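Local coordinates for vacuolar protein sorting-associated protein IST1 (PDB 3GGY), which regulates the recruitment of the ATPase VPS4 to the ESCRT-III complex, a late step in sorting cargo into multivesicular bodies, at residues A[22-27]-A[72-77]; A[59-64]-A[167-172]; A[67-72]-A[157-162]; A[108-113]-A[148-153]. One frame throughout, in Å; residues are numbered along the deposited sequence.

Overall arrangement
Three of the four contacts hang on the long helix 50-82 of this N-terminal, all-helical ESCRT-III-like domain. Interaction 2 lies on its early turns, interaction 3 in the middle and interaction 1 farther on, where helix 8-46 packs against it in a helical hairpin. Interactions 1 and 3 share I72, their centres 12 Å apart; those of interactions 2 and 3 are 14 Å apart. Interaction 4 joins helix 105-115 to the turn before helix 153-159, and touches interaction 1 through Y76 and C77. In sequence, interaction 1 crosses both 2 and 3. Helix 50-82 thus carries the early helix 8-46 and the late helices 153-159 and 166-179; interactions 2 and 4 lie 26 Å apart, centre to centre.

Interaction 1: residues A[22-27]-A[72-77]; sequences RLRYAQ and ILELYC
L23 and E74 face each other where segments 22-27 and 72-77, of helices 8-46 and 50-82, run nearly antiparallel (162°), with axes 9.6 Å apart; the pair is part of the long helical hairpin of the ESCRT-III-like core. On the buried side, L23 presses one methyl, CD1, onto the opposite helix. It lies 3.8 Å from C77 SG and 4.1 Å from L73 CB, and it also rests on the backbone N of E74. The more open side is polar. With CG anti to the backbone N (chi1 -177°) and the chain extended beyond it, E74 carries its carboxylate across to helix 8-46, where the two oxygens are divided between two donors. Q27 NE2 gives E74 OE1 a short hydrogen bond of 2.7 Å, on the anti side and nearly within the amide plane. R24 NE forms a salt bridge of 3.1 Å with E74 OE2, which lies near the guanidinium plane but is approached from above the carboxylate plane. R24 NH2 has a second carboxylate, E78, whose closeness to E74 the arginine probably helps offset. Beyond the leucine side, V122 covers L23, while helix 105-115 packs behind the other helix, A115 against L73 and L112 against C77.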
# COMPACT_ATOMS: atom_id res chain seq x y z
N ARG A 22 6.09 7.06 9.14
CA ARG A 22 5.05 6.11 9.50
C ARG A 22 4.97 4.97 8.50
O ARG A 22 4.85 3.81 8.88
CB ARG A 22 3.68 6.80 9.60
CG ARG A 22 3.58 7.82 10.72
CD ARG A 22 3.80 7.16 12.08
NE ARG A 22 2.77 6.17 12.38
CZ ARG A 22 1.50 6.47 12.63
NH1 ARG A 22 1.10 7.73 12.62
NH2 ARG A 22 0.63 5.51 12.90
N LEU A 23 5.04 5.29 7.21
CA LEU A 23 5.00 4.25 6.19
C LEU A 23 6.18 3.29 6.33
O LEU A 23 6.03 2.07 6.23
CB LEU A 23 4.99 4.87 4.79
CG LEU A 23 3.64 5.49 4.38
CD1 LEU A 23 3.81 6.41 3.18
CD2 LEU A 23 2.67 4.37 4.08
N ARG A 24 7.37 3.84 6.57
CA ARG A 24 8.56 3.01 6.72
C ARG A 24 8.42 2.09 7.92
O ARG A 24 8.75 0.90 7.86
CB ARG A 24 9.81 3.89 6.90
CG ARG A 24 10.28 4.59 5.64
CD ARG A 24 11.50 5.46 5.91
NE ARG A 24 11.98 6.14 4.71
CZ ARG A 24 12.96 7.04 4.69
NH1 ARG A 24 13.58 7.38 5.82
NH2 ARG A 24 13.33 7.60 3.55
N TYR A 25 7.90 2.64 9.02
CA TYR A 25 7.72 1.87 10.24
C TYR A 25 6.67 0.77 10.06
O TYR A 25 6.84 -0.34 10.56
CB TYR A 25 7.30 2.80 11.39
CG TYR A 25 7.36 2.15 12.75
CD1 TYR A 25 8.57 1.67 13.26
CD2 TYR A 25 6.21 2.01 13.53
CE1 TYR A 25 8.63 1.07 14.52
CE2 TYR A 25 6.27 1.41 14.79
CZ TYR A 25 7.48 0.95 15.27
OH TYR A 25 7.54 0.36 16.51
N ALA A 26 5.60 1.09 9.35
CA ALA A 26 4.54 0.12 9.10
C ALA A 26 5.08 -1.02 8.25
O ALA A 26 4.72 -2.18 8.47
CB ALA A 26 3.36 0.80 8.39
N GLN A 27 5.93 -0.70 7.28
CA GLN A 27 6.53 -1.72 6.41
C GLN A 27 7.37 -2.67 7.24
O GLN A 27 7.25 -3.89 7.14
CB GLN A 27 7.43 -1.08 5.36
CG GLN A 27 6.71 -0.34 4.26
CD GLN A 27 7.69 0.40 3.38
OE1 GLN A 27 8.62 -0.19 2.84
NE2 GLN A 27 7.48 1.70 3.23
N ILE A 72 5.24 1.52 -2.33
CA ILE A 72 4.96 2.45 -3.41
C ILE A 72 4.53 3.81 -2.84
O ILE A 72 4.96 4.86 -3.31
CB ILE A 72 3.85 1.90 -4.33
CG1 ILE A 72 4.30 0.57 -4.94
CG2 ILE A 72 3.51 2.92 -5.41
CD1 ILE A 72 3.19 -0.22 -5.61
N LEU A 73 3.68 3.79 -1.82
CA LEU A 73 3.22 5.04 -1.23
C LEU A 73 4.38 5.82 -0.62
O LEU A 73 4.40 7.05 -0.66
CB LEU A 73 2.14 4.77 -0.17
CG LEU A 73 0.85 4.13 -0.70
CD1 LEU A 73 -0.12 3.94 0.47
CD2 LEU A 73 0.21 5.01 -1.79
N GLU A 74 5.35 5.10 -0.06
CA GLU A 74 6.52 5.74 0.54
C GLU A 74 7.25 6.51 -0.56
O GLU A 74 7.66 7.65 -0.35
CB GLU A 74 7.47 4.70 1.13
CG GLU A 74 8.68 5.32 1.84
CD GLU A 74 9.83 4.34 2.03
OE1 GLU A 74 9.57 3.13 2.19
OE2 GLU A 74 10.99 4.80 2.04
N LEU A 75 7.42 5.87 -1.71
CA LEU A 75 8.10 6.51 -2.83
C LEU A 75 7.33 7.73 -3.31
O LEU A 75 7.94 8.75 -3.63
CB LEU A 75 8.28 5.52 -3.99
CG LEU A 75 9.31 4.42 -3.79
CD1 LEU A 75 9.55 3.73 -5.12
CD2 LEU A 75 10.62 5.01 -3.26
N TYR A 76 6.00 7.65 -3.34
CA TYR A 76 5.21 8.80 -3.77
C TYR A 76 5.40 9.96 -2.80
O TYR A 76 5.45 11.12 -3.20
CB TYR A 76 3.72 8.45 -3.86
CG TYR A 76 3.30 7.68 -5.10
CD1 TYR A 76 3.84 7.98 -6.35
CD2 TYR A 76 2.33 6.69 -5.03
CE1 TYR A 76 3.42 7.31 -7.50
CE2 TYR A 76 1.89 6.02 -6.16
CZ TYR A 76 2.44 6.33 -7.40
OH TYR A 76 2.01 5.67 -8.52
N CYS A 77 5.48 9.65 -1.50
CA CYS A 77 5.67 10.68 -0.50
C CYS A 77 7.02 11.36 -0.67
O CYS A 77 7.13 12.58 -0.54
CB CYS A 77 5.60 10.09 0.91
SG CYS A 77 3.93 9.76 1.47

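Interaction 2: residues A[59-64]-A[167-172]; sequences TLIHDD and ELVDLY
Y172 lays one ring face on I61 and points its hydroxyl at D64, joining helix 166-179 to helix 50-82 at a right angle (90° between the short segments, axes 10.8 Å apart). I61 CG1 sits 3.7 Å from the ring centroid and only 4° off its normal, a CH-pi contact centred over the face. L60 comes to the ring edge instead, with CG 3.8 Å from Y172 CE2 and CD2 in the ring plane. Past the ring, I61 CD1 reaches V169 CG2 at 3.9 Å, and I61 CG2 meets L168 CD2. I61 reaches all three because CG1, beside the backbone N (chi1 -73°), leads over the tyrosine and on to the valine, while CG2 faces the leucine. At the far end of the ring, Y172 OH donates to the anti lone pair of D64 OD2 at 2.7 Å. A water donates both to this hydroxyl and to I61 O, so the OH gives one hydrogen bond and accepts another. One shell out, R38 of helix 8-46 forms a salt bridge with the same D64 OD2 and touches Y172. The short bond thus ends on a carboxylate oxygen shared by a phenol and an arginine, which would probably favour the ionised acid.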
# COMPACT_ATOMS: atom_id res chain seq x y z
N THR A 59 -4.43 -15.07 3.66
CA THR A 59 -4.24 -13.83 4.41
C THR A 59 -2.83 -13.29 4.16
O THR A 59 -2.64 -12.09 3.96
CB THR A 59 -4.43 -14.08 5.92
OG1 THR A 59 -5.76 -14.56 6.16
CG2 THR A 59 -4.21 -12.80 6.71
N LEU A 60 -1.85 -14.19 4.16
CA LEU A 60 -0.46 -13.81 3.92
C LEU A 60 -0.29 -13.16 2.55
O LEU A 60 0.45 -12.19 2.39
CB LEU A 60 0.43 -15.05 4.03
CG LEU A 60 1.92 -14.91 3.67
CD1 LEU A 60 2.57 -13.83 4.52
CD2 LEU A 60 2.61 -16.25 3.90
N ILE A 61 -0.97 -13.71 1.54
CA ILE A 61 -0.90 -13.17 0.19
C ILE A 61 -1.36 -11.72 0.20
O ILE A 61 -0.72 -10.85 -0.40
CB ILE A 61 -1.77 -14.00 -0.77
CG1 ILE A 61 -1.09 -15.35 -1.02
CG2 ILE A 61 -1.99 -13.26 -2.09
CD1 ILE A 61 -1.93 -16.35 -1.77
N HIS A 62 -2.47 -11.46 0.89
CA HIS A 62 -2.96 -10.09 0.97
C HIS A 62 -1.99 -9.22 1.76
O HIS A 62 -1.76 -8.07 1.40
CB HIS A 62 -4.35 -10.05 1.60
CG HIS A 62 -4.88 -8.67 1.79
ND1 HIS A 62 -4.47 -7.84 2.81
CD2 HIS A 62 -5.74 -7.93 1.04
CE1 HIS A 62 -5.05 -6.66 2.69
NE2 HIS A 62 -5.82 -6.69 1.62
N ASP A 63 -1.42 -9.78 2.82
CA ASP A 63 -0.46 -9.02 3.63
C ASP A 63 0.74 -8.59 2.80
O ASP A 63 1.22 -7.46 2.94
CB ASP A 63 0.02 -9.85 4.83
CG ASP A 63 -1.07 -10.07 5.87
OD1 ASP A 63 -2.03 -9.28 5.92
OD2 ASP A 63 -0.95 -11.04 6.65
N ASP A 64 1.24 -9.48 1.94
CA ASP A 64 2.38 -9.16 1.09
C ASP A 64 2.03 -8.08 0.07
O ASP A 64 2.84 -7.19 -0.22
CB ASP A 64 2.89 -10.40 0.36
CG ASP A 64 3.73 -11.31 1.25
OD1 ASP A 64 4.19 -10.85 2.33
OD2 ASP A 64 3.94 -12.48 0.87
N GLU A 167 -3.64 -21.48 -7.69
CA GLU A 167 -2.28 -21.67 -8.20
C GLU A 167 -1.28 -20.86 -7.38
O GLU A 167 -0.18 -21.32 -7.10
CB GLU A 167 -2.19 -21.25 -9.67
CG GLU A 167 -3.22 -21.91 -10.58
CD GLU A 167 -4.57 -21.20 -10.55
OE1 GLU A 167 -4.62 -20.03 -10.98
OE2 GLU A 167 -5.56 -21.81 -10.10
N LEU A 168 -1.68 -19.65 -6.98
CA LEU A 168 -0.81 -18.79 -6.19
C LEU A 168 -0.71 -19.29 -4.75
O LEU A 168 0.35 -19.21 -4.14
CB LEU A 168 -1.32 -17.35 -6.21
CG LEU A 168 -0.45 -16.33 -5.44
CD1 LEU A 168 0.96 -16.33 -6.00
CD2 LEU A 168 -1.07 -14.95 -5.56
N VAL A 169 -1.81 -19.80 -4.22
CA VAL A 169 -1.80 -20.34 -2.87
C VAL A 169 -0.86 -21.54 -2.85
O VAL A 169 -0.04 -21.68 -1.93
CB VAL A 169 -3.21 -20.78 -2.42
CG1 VAL A 169 -3.13 -21.49 -1.07
CG2 VAL A 169 -4.12 -19.58 -2.31
N ASP A 170 -0.96 -22.39 -3.87
CA ASP A 170 -0.09 -23.56 -3.95
C ASP A 170 1.37 -23.14 -4.04
O ASP A 170 2.24 -23.76 -3.44
CB ASP A 170 -0.43 -24.43 -5.16
CG ASP A 170 -1.74 -25.17 -5.00
OD1 ASP A 170 -2.20 -25.33 -3.85
OD2 ASP A 170 -2.30 -25.61 -6.03
N LEU A 171 1.62 -22.08 -4.80
CA LEU A 171 2.98 -21.59 -4.96
C LEU A 171 3.51 -21.11 -3.61
O LEU A 171 4.65 -21.40 -3.25
CB LEU A 171 3.03 -20.44 -5.97
CG LEU A 171 4.41 -19.84 -6.24
CD1 LEU A 171 5.34 -20.92 -6.77
CD2 LEU A 171 4.30 -18.70 -7.24
N TYR A 172 2.69 -20.39 -2.85
CA TYR A 172 3.11 -19.91 -1.54
C TYR A 172 3.41 -21.08 -0.60
O TYR A 172 4.38 -21.04 0.17
CB TYR A 172 2.02 -19.03 -0.91
CG TYR A 172 2.27 -17.55 -1.05
CD1 TYR A 172 2.38 -16.95 -2.31
CD2 TYR A 172 2.41 -16.74 0.07
CE1 TYR A 172 2.62 -15.58 -2.44
CE2 TYR A 172 2.65 -15.37 -0.05
CZ TYR A 172 2.76 -14.80 -1.30
OH TYR A 172 3.01 -13.45 -1.42
O HOH W 1 0.99 -11.72 -2.61

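Interaction 3: residues A[67-72]-A[157-162]; sequences IELLEI and KKCSPS
K158 leaves helix 153-159 with CG anti to its carbonyl carbon, stays extended as far as CE, then bends at chi4 (-58°) to turn NZ toward E68. This joins the end of a short late helix to the middle of the long helix 50-82 in the helical core of the ESCRT-III-like domain. The aliphatic part of the lysine does most of the packing. Its CB lies 4.0 Å from L69 CB, its CD passes the backbone N of L69, and its CE comes within 3.6 Å of I72 CD1, the isoleucine chain crossing it at about a right angle. L69 has its CG anti to the backbone N (chi1 171°), which carries its methyls past the lysine to C159, where CD2 meets C159 SG at 3.9 Å. F118 packs on the cysteine as well, and I155 on L69, so this side is buried. The helix ends at once, S160 being the first residue to leave helical angles, and P161 beyond it packs on H62 and I65. At the partly exposed edge K158 NZ and E68 OE1 form a salt bridge of 3.2 Å, the ammonium lying above the carboxylate plane, 56° out of it.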
# COMPACT_ATOMS: atom_id res chain seq x y z
N ILE A 67 2.00 -4.78 1.80
CA ILE A 67 3.34 -4.26 2.06
C ILE A 67 3.87 -3.59 0.79
O ILE A 67 4.51 -2.55 0.86
CB ILE A 67 4.29 -5.40 2.50
CG1 ILE A 67 3.95 -5.83 3.92
CG2 ILE A 67 5.74 -4.92 2.41
CD1 ILE A 67 4.58 -7.15 4.33
N GLU A 68 3.59 -4.19 -0.37
CA GLU A 68 4.03 -3.61 -1.64
C GLU A 68 3.36 -2.24 -1.81
O GLU A 68 3.98 -1.30 -2.30
CB GLU A 68 3.64 -4.52 -2.80
CG GLU A 68 4.25 -5.90 -2.72
CD GLU A 68 3.92 -6.76 -3.92
OE1 GLU A 68 2.73 -6.84 -4.29
OE2 GLU A 68 4.85 -7.37 -4.50
N LEU A 69 2.10 -2.14 -1.42
CA LEU A 69 1.39 -0.86 -1.53
C LEU A 69 2.12 0.18 -0.69
O LEU A 69 2.38 1.29 -1.16
CB LEU A 69 -0.06 -0.99 -1.03
CG LEU A 69 -0.89 0.29 -0.86
CD1 LEU A 69 -1.09 0.97 -2.21
CD2 LEU A 69 -2.25 -0.05 -0.23
N LEU A 70 2.45 -0.17 0.54
CA LEU A 70 3.15 0.75 1.43
C LEU A 70 4.48 1.20 0.84
O LEU A 70 4.86 2.36 1.00
CB LEU A 70 3.39 0.09 2.80
CG LEU A 70 2.15 -0.32 3.58
CD1 LEU A 70 2.56 -0.89 4.94
CD2 LEU A 70 1.24 0.88 3.78
N GLU A 71 5.19 0.30 0.17
CA GLU A 71 6.48 0.66 -0.43
C GLU A 71 6.28 1.70 -1.53
O GLU A 71 7.04 2.66 -1.63
CB GLU A 71 7.15 -0.59 -1.02
CG GLU A 71 7.36 -1.69 0.01
CD GLU A 71 7.95 -2.96 -0.58
OE1 GLU A 71 7.58 -3.31 -1.72
OE2 GLU A 71 8.76 -3.62 0.11
N ILE A 72 5.24 1.52 -2.33
CA ILE A 72 4.96 2.45 -3.41
C ILE A 72 4.53 3.81 -2.84
O ILE A 72 4.96 4.86 -3.31
CB ILE A 72 3.85 1.90 -4.33
CG1 ILE A 72 4.30 0.57 -4.94
CG2 ILE A 72 3.51 2.92 -5.41
CD1 ILE A 72 3.19 -0.22 -5.61
N LYS A 157 -5.42 -1.84 -7.64
CA LYS A 157 -5.32 -3.28 -7.48
C LYS A 157 -4.72 -3.72 -6.15
O LYS A 157 -5.12 -4.74 -5.59
CB LYS A 157 -4.50 -3.88 -8.63
CG LYS A 157 -5.11 -3.65 -10.01
CD LYS A 157 -6.48 -4.28 -10.13
CE LYS A 157 -6.42 -5.79 -9.95
NZ LYS A 157 -7.77 -6.42 -10.05
N LYS A 158 -3.76 -2.96 -5.65
CA LYS A 158 -3.15 -3.31 -4.39
C LYS A 158 -4.03 -2.92 -3.21
O LYS A 158 -3.91 -3.47 -2.13
CB LYS A 158 -1.76 -2.67 -4.27
CG LYS A 158 -0.81 -3.15 -5.37
CD LYS A 158 0.63 -2.84 -5.04
CE LYS A 158 1.55 -3.37 -6.12
NZ LYS A 158 1.39 -4.84 -6.33
N CYS A 159 -4.93 -1.96 -3.43
CA CYS A 159 -5.84 -1.55 -2.36
C CYS A 159 -6.97 -2.56 -2.29
O CYS A 159 -7.49 -2.86 -1.22
CB CYS A 159 -6.42 -0.16 -2.64
SG CYS A 159 -5.28 1.19 -2.29
N SER A 160 -7.35 -3.09 -3.45
CA SER A 160 -8.42 -4.07 -3.53
C SER A 160 -8.01 -5.22 -4.43
O SER A 160 -8.50 -5.35 -5.55
CB SER A 160 -9.69 -3.41 -4.08
OG SER A 160 -10.03 -2.28 -3.30
N PRO A 161 -7.09 -6.08 -3.96
CA PRO A 161 -6.64 -7.22 -4.76
C PRO A 161 -7.74 -8.24 -5.02
O PRO A 161 -8.62 -8.45 -4.18
CB PRO A 161 -5.48 -7.78 -3.94
CG PRO A 161 -5.85 -7.42 -2.53
CD PRO A 161 -6.36 -6.01 -2.68
N SER A 162 -7.70 -8.86 -6.19
CA SER A 162 -8.68 -9.87 -6.55
C SER A 162 -8.43 -11.13 -5.74
O SER A 162 -7.35 -11.29 -5.15
CB SER A 162 -8.60 -10.18 -8.05
OG SER A 162 -7.29 -10.57 -8.42

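Interaction 4: residues A[108-113]-A[148-153]; sequences AIRSLI and HIDVPE
R110 reaches from helix 105-115 across to the turn at 149-150, where it meets I149 and D150. Its CB lies 4.4 Å from a methyl of V151, CG2. CG, placed beside the backbone N (chi1 -72°), leads into a chain extended as far as NE, and CG itself comes near the carbonyl oxygen of I149. CD is in close contact with D150 CB, at 3.2 Å. NE passes 3.4 Å from the same D150 CB, which lies over one face of the guanidinium. At the tip, NH1 donates to I149 O at 2.9 Å, a weak bond because the angle at hydrogen is only 126°. The loop that receives the arginine is a type II beta turn from H148 to V151, closing helix 138-147 and leading to P152 at the N-cap position of helix 153-159. I149 at the second position of this turn offers its carbonyl to the arginine, and D150, at the third, has positive phi (61°). D150 OD2 lies above the guanidinium plane, 3.9 Å from R110 NE, a long ion pair with no N-H aimed at it. N106, in the same helix as R110, takes the N-H of NE on its OD1 and gives D150 OD2 a hydrogen bond, while R110 NH2 is turned to E93, its strong charged partner; F140 and V144 of helix 138-147 also touch the arginine. One residue along, S111 OG packs against the proline ring, 3.1 Å from P152 CD, while bonded to the E107 carbonyl of its own helix.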
# COMPACT_ATOMS: atom_id res chain seq x y z
N ALA A 108 1.26 10.92 -7.89
CA ALA A 108 1.64 10.75 -6.50
C ALA A 108 0.59 11.24 -5.49
O ALA A 108 0.23 10.52 -4.57
CB ALA A 108 2.97 11.45 -6.23
N ILE A 109 0.10 12.46 -5.68
CA ILE A 109 -0.88 13.01 -4.75
C ILE A 109 -2.22 12.27 -4.82
O ILE A 109 -2.85 12.01 -3.80
CB ILE A 109 -1.11 14.52 -5.01
CG1 ILE A 109 -1.95 15.12 -3.88
CG2 ILE A 109 -1.79 14.73 -6.35
CD1 ILE A 109 -1.24 15.09 -2.52
N ARG A 110 -2.65 11.91 -6.03
CA ARG A 110 -3.90 11.19 -6.19
C ARG A 110 -3.82 9.82 -5.52
O ARG A 110 -4.77 9.39 -4.86
CB ARG A 110 -4.24 11.02 -7.67
CG ARG A 110 -4.69 12.31 -8.33
CD ARG A 110 -4.91 12.12 -9.82
NE ARG A 110 -5.31 13.38 -10.43
CZ ARG A 110 -6.55 13.85 -10.45
NH1 ARG A 110 -7.53 13.15 -9.90
NH2 ARG A 110 -6.80 15.04 -10.98
N SER A 111 -2.70 9.13 -5.68
CA SER A 111 -2.54 7.81 -5.09
C SER A 111 -2.57 7.84 -3.57
O SER A 111 -3.15 6.97 -2.93
CB SER A 111 -1.24 7.16 -5.58
OG SER A 111 -1.30 6.91 -6.98
N LEU A 112 -1.93 8.85 -2.98
CA LEU A 112 -1.89 8.97 -1.53
C LEU A 112 -3.26 9.27 -0.95
O LEU A 112 -3.64 8.74 0.09
CB LEU A 112 -0.88 10.05 -1.13
CG LEU A 112 0.56 9.59 -1.36
CD1 LEU A 112 1.51 10.78 -1.28
CD2 LEU A 112 0.93 8.53 -0.32
N ILE A 113 -4.02 10.12 -1.64
CA ILE A 113 -5.36 10.45 -1.16
C ILE A 113 -6.27 9.23 -1.29
O ILE A 113 -7.06 8.93 -0.39
CB ILE A 113 -5.93 11.64 -1.96
CG1 ILE A 113 -5.16 12.90 -1.56
CG2 ILE A 113 -7.42 11.81 -1.69
CD1 ILE A 113 -5.50 14.13 -2.39
N HIS A 148 -11.93 7.49 -8.29
CA HIS A 148 -10.53 7.15 -8.54
C HIS A 148 -9.95 7.74 -9.82
O HIS A 148 -9.18 7.10 -10.54
CB HIS A 148 -10.29 5.63 -8.49
CG HIS A 148 -11.08 4.84 -9.49
ND1 HIS A 148 -12.37 4.42 -9.24
CD2 HIS A 148 -10.76 4.38 -10.72
CE1 HIS A 148 -12.81 3.73 -10.28
NE2 HIS A 148 -11.85 3.69 -11.19
N ILE A 149 -10.29 9.00 -10.08
CA ILE A 149 -9.81 9.69 -11.28
C ILE A 149 -8.29 9.81 -11.27
O ILE A 149 -7.69 10.32 -10.32
CB ILE A 149 -10.42 11.10 -11.38
CG1 ILE A 149 -11.95 10.99 -11.51
CG2 ILE A 149 -9.83 11.85 -12.58
CD1 ILE A 149 -12.41 10.12 -12.66
N ASP A 150 -7.68 9.31 -12.34
CA ASP A 150 -6.24 9.33 -12.53
C ASP A 150 -5.42 8.57 -11.48
O ASP A 150 -4.22 8.80 -11.33
CB ASP A 150 -5.73 10.77 -12.64
CG ASP A 150 -5.99 11.36 -14.01
OD1 ASP A 150 -6.62 10.67 -14.84
OD2 ASP A 150 -5.57 12.52 -14.26
N VAL A 151 -6.07 7.66 -10.76
CA VAL A 151 -5.35 6.84 -9.78
C VAL A 151 -4.82 5.63 -10.57
O VAL A 151 -5.58 4.94 -11.25
CB VAL A 151 -6.28 6.34 -8.65
CG1 VAL A 151 -5.50 5.40 -7.70
CG2 VAL A 151 -6.82 7.52 -7.85
N PRO A 152 -3.51 5.37 -10.48
CA PRO A 152 -2.86 4.26 -11.18
C PRO A 152 -3.54 2.92 -10.94
O PRO A 152 -3.94 2.61 -9.82
CB PRO A 152 -1.43 4.27 -10.63
CG PRO A 152 -1.22 5.70 -10.29
CD PRO A 152 -2.53 6.11 -9.66
N GLU A 153 -3.66 2.13 -11.99
CA GLU A 153 -4.29 0.82 -11.88
C GLU A 153 -3.58 -0.02 -10.82
O GLU A 153 -4.24 -0.75 -10.07
CB GLU A 153 -4.24 0.11 -13.23
CG GLU A 153 -5.14 -1.11 -13.32
CD GLU A 153 -6.59 -0.75 -13.13
OE1 GLU A 153 -7.08 0.15 -13.85
OE2 GLU A 153 -7.26 -1.36 -12.26